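Local coordinates for DTDP-4-dehydrorhamnose reductase, rfbD ortholog (Clostridium acetobutylicum, PDB 1VL0), which probably catalyses the NAD(P)H-dependent reduction of dTDP-6-deoxy-L-lyxo-4-hexulose to dTDP-L-rhamnose, and binds NADH, at residues N21-R26 with A161-D166. Residues are numbered along the deposited sequence; the frame is centred on the assembly and turned at random.
Sequences NGQLGR and AWLYGD. With NAI (1,4-dihydronicotinamide adenine dinucleotide), chain D.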
loop_
_atom_site.group_PDB
_atom_site.type_symbol
_atom_site.label_atom_id
_atom_site.label_comp_id
_atom_site.label_asym_id
_atom_site.label_seq_id
_atom_site.Cartn_x
_atom_site.Cartn_y
_atom_site.Cartn_z
ATOM N N ASN A 21 8.814 23.239 -18.078
ATOM C CA ASN A 21 9.873 24.227 -18.176
ATOM C C ASN A 21 11.083 23.959 -17.258
ATOM O O ASN A 21 12.123 24.619 -17.397
ATOM C CB ASN A 21 9.316 25.644 -17.892
ATOM C CG ASN A 21 10.291 26.729 -18.287
ATOM O OD1 ASN A 21 10.763 26.790 -19.422
ATOM N ND2 ASN A 21 10.648 27.554 -17.330
ATOM N N GLY A 22 10.956 23.026 -16.335
ATOM C CA GLY A 22 12.048 22.689 -15.398
ATOM C C GLY A 22 13.179 21.950 -16.090
ATOM O O GLY A 22 13.100 21.654 -17.289
ATOM N N GLN A 23 14.221 21.601 -15.335
ATOM C CA GLN A 23 15.374 20.898 -15.917
ATOM C C GLN A 23 15.005 19.613 -16.652
ATOM O O GLN A 23 15.391 19.420 -17.792
ATOM C CB GLN A 23 16.405 20.556 -14.835
ATOM C CG GLN A 23 16.946 21.732 -14.164
ATOM C CD GLN A 23 18.176 21.409 -13.384
ATOM O OE1 GLN A 23 19.255 21.884 -13.727
ATOM N NE2 GLN A 23 18.041 20.566 -12.355
ATOM N N LEU A 24 14.303 18.704 -15.980
ATOM C CA LEU A 24 13.954 17.440 -16.608
ATOM C C LEU A 24 12.889 17.621 -17.685
ATOM O O LEU A 24 12.968 17.013 -18.749
ATOM C CB LEU A 24 13.475 16.457 -15.572
ATOM C CG LEU A 24 13.073 15.089 -16.109
ATOM C CD1 LEU A 24 14.295 14.414 -16.759
ATOM C CD2 LEU A 24 12.503 14.255 -14.960
ATOM N N GLY A 25 11.900 18.464 -17.411
ATOM C CA GLY A 25 10.832 18.713 -18.365
ATOM C C GLY A 25 11.392 19.130 -19.720
ATOM O O GLY A 25 10.994 18.612 -20.748
ATOM N N ARG A 26 12.360 20.038 -19.700
ATOM C CA ARG A 26 13.055 20.469 -20.923
ATOM C C ARG A 26 13.813 19.344 -21.611
ATOM O O ARG A 26 13.774 19.236 -22.824
ATOM C CB ARG A 26 14.018 21.611 -20.636
ATOM C CG ARG A 26 13.332 22.908 -20.368
ATOM C CD ARG A 26 14.274 23.988 -19.921
ATOM N NE ARG A 26 13.618 25.273 -19.807
ATOM C CZ ARG A 26 14.026 26.395 -20.369
ATOM N NH1 ARG A 26 15.111 26.422 -21.116
ATOM N NH2 ARG A 26 13.322 27.505 -20.211
ATOM N N ALA A 161 18.439 12.210 -7.850
ATOM C CA ALA A 161 19.202 12.991 -6.870
ATOM C C ALA A 161 20.253 13.832 -7.567
ATOM O O ALA A 161 20.690 13.490 -8.676
ATOM C CB ALA A 161 19.905 12.048 -5.871
ATOM N N TRP A 162 20.646 14.923 -6.902
ATOM C CA TRP A 162 21.812 15.733 -7.302
ATOM C C TRP A 162 21.694 16.049 -8.779
ATOM O O TRP A 162 22.619 15.838 -9.565
ATOM C CB TRP A 162 23.093 14.975 -7.024
ATOM C CG TRP A 162 23.405 14.773 -5.595
ATOM C CD1 TRP A 162 22.524 14.664 -4.535
ATOM C CD2 TRP A 162 24.708 14.595 -5.036
ATOM N NE1 TRP A 162 23.213 14.438 -3.364
ATOM C CE2 TRP A 162 24.553 14.423 -3.636
ATOM C CE3 TRP A 162 25.997 14.631 -5.562
ATOM C CZ2 TRP A 162 25.634 14.271 -2.780
ATOM C CZ3 TRP A 162 27.038 14.463 -4.735
ATOM C CH2 TRP A 162 26.866 14.290 -3.345
ATOM N N LEU A 163 20.550 16.581 -9.159
ATOM C CA LEU A 163 20.194 16.656 -10.569
ATOM C C LEU A 163 20.588 17.980 -11.245
ATOM O O LEU A 163 20.303 19.073 -10.737
ATOM C CB LEU A 163 18.681 16.467 -10.718
ATOM C CG LEU A 163 18.158 16.321 -12.124
ATOM C CD1 LEU A 163 18.625 15.033 -12.740
ATOM C CD2 LEU A 163 16.628 16.426 -12.124
ATOM N N TYR A 164 21.209 17.883 -12.420
ATOM C CA TYR A 164 21.619 19.076 -13.151
ATOM C C TYR A 164 21.170 18.960 -14.589
ATOM O O TYR A 164 21.071 17.887 -15.158
ATOM C CB TYR A 164 23.153 19.347 -13.048
ATOM C CG TYR A 164 24.011 18.214 -13.601
ATOM C CD1 TYR A 164 24.315 18.157 -14.936
ATOM C CD2 TYR A 164 24.488 17.225 -12.781
ATOM C CE1 TYR A 164 25.074 17.136 -15.448
ATOM C CE2 TYR A 164 25.236 16.207 -13.274
ATOM C CZ TYR A 164 25.558 16.186 -14.603
ATOM O OH TYR A 164 26.257 15.145 -15.125
ATOM N N GLY A 165 20.911 20.110 -15.167
ATOM C CA GLY A 165 20.479 20.213 -16.562
ATOM C C GLY A 165 20.190 21.670 -16.893
ATOM O O GLY A 165 20.856 22.587 -16.394
ATOM N N ASP A 166 19.183 21.863 -17.732
ATOM C CA ASP A 166 18.815 23.148 -18.258
ATOM C C ASP A 166 17.985 23.979 -17.221
ATOM O O ASP A 166 16.763 24.131 -17.312
ATOM C CB ASP A 166 18.057 22.943 -19.563
ATOM C CG ASP A 166 17.890 24.241 -20.364
ATOM O OD1 ASP A 166 18.399 25.291 -19.920
ATOM O OD2 ASP A 166 17.309 24.259 -21.467
HETATM P PA NAI D . 12.770 22.268 -11.611
HETATM O O1A NAI D . 12.723 22.997 -10.297
HETATM O O2A NAI D . 13.930 22.662 -12.492
HETATM O O5B NAI D . 11.324 22.443 -12.284
HETATM C C5B NAI D . 10.193 22.117 -11.501
HETATM C C4B NAI D . 8.929 22.731 -12.090
HETATM O O4B NAI D . 7.890 22.714 -11.113
HETATM C C3B NAI D . 9.035 24.199 -12.496
HETATM O O3B NAI D . 8.928 24.334 -13.901
HETATM C C2B NAI D . 7.852 24.835 -11.751
HETATM O O2B NAI D . 7.292 25.988 -12.365
HETATM C C1B NAI D . 6.935 23.612 -11.645
HETATM N N9A NAI D . 5.702 23.724 -10.842
HETATM C C8A NAI D . 5.626 24.242 -9.580
HETATM N N7A NAI D . 4.338 24.206 -9.184
HETATM C C5A NAI D . 3.566 23.694 -10.170
HETATM C C6A NAI D . 2.192 23.458 -10.256
HETATM N N6A NAI D . 1.380 23.767 -9.257
HETATM N N1A NAI D . 1.674 22.909 -11.407
HETATM C C2A NAI D . 2.526 22.585 -12.468
HETATM N N3A NAI D . 3.871 22.844 -12.400
HETATM C C4A NAI D . 4.408 23.382 -11.250
HETATM O O3 NAI D . 12.747 20.694 -11.303
HETATM P PN NAI D . 13.874 19.600 -11.695
HETATM O O1N NAI D . 13.655 19.089 -13.062
HETATM O O2N NAI D . 15.171 20.057 -11.149
HETATM O O5D NAI D . 13.296 18.367 -10.821
HETATM C C5D NAI D . 12.532 17.365 -11.478
HETATM C C4D NAI D . 12.116 16.318 -10.479
HETATM O O4D NAI D . 13.262 15.714 -9.840
HETATM C C3D NAI D . 11.224 16.883 -9.375
HETATM O O3D NAI D . 10.132 16.010 -9.317
HETATM C C2D NAI D . 12.068 16.839 -8.102
HETATM O O2D NAI D . 11.392 16.622 -6.868
HETATM C C1D NAI D . 13.006 15.673 -8.435
HETATM N N1N NAI D . 14.298 15.742 -7.755
HETATM C C2N NAI D . 15.212 16.690 -8.157
HETATM C C3N NAI D . 16.448 16.722 -7.514
HETATM C C7N NAI D . 17.336 17.922 -7.652
HETATM O O7N NAI D . 18.673 17.783 -7.250
HETATM N N7N NAI D . 16.856 19.072 -8.143
HETATM C C4N NAI D . 16.732 15.803 -6.494
HETATM C C5N NAI D . 15.794 14.850 -6.097
HETATM C C6N NAI D . 14.570 14.851 -6.759
HETATM O O HOH W 1 14.518 25.098 -16.310
HETATM O O HOH W 2 17.813 19.602 -18.678
#
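In the Rossmann-type, extended short-chain dehydrogenase fold of this reductase, the glycine-rich turn at the start of helix 23-32 meets the end of strand 155-164 and the loop that follows it through the Gln23 amide and the Arg26–Asp166 salt bridge. That the contact belongs to the cofactor site is clear from the diphosphate: Gln23 N donates to NAI O2A at 3.0 Å, and Leu24 N to NAI O1N over the same length at 171°, a nearly straight bond from the first turn of the helix. Gly22, at the N-cap position, brings its CA to 3.2 Å from NAI O5B. The helix start thus holds both phosphates, while Leu163 N holds the carboxamide oxygen NAI O7N at 2.9 Å, at the far end of the nicotinamide half. The Gln23 side chain bridges the diphosphate and the strand end. With CG anti to its carbonyl carbon (chi1 -61°) and the chain extended beyond, its NE2 reaches both NAI O2N and Leu163 O, each at 3.2 Å; the latter bond lies in the amide plane but meets the carbonyl from above its own plane. The amide orientation is supported by OE1, which accepts from Asn169 and weakly from Gly165 N. Two waters extend the join, one between Asn21 O and Asp166 O, the other between Gln23 O and Asp166 N. At the exposed margin, Arg26 grips Asn21 side-on, NE to O and NH2 to OD1, which should restrain guanidinium rotation. Its NH1 then points in plane to Asp166 OD2 at 3.1 Å, approaching from above a carboxylate turned 88° to the guanidinium.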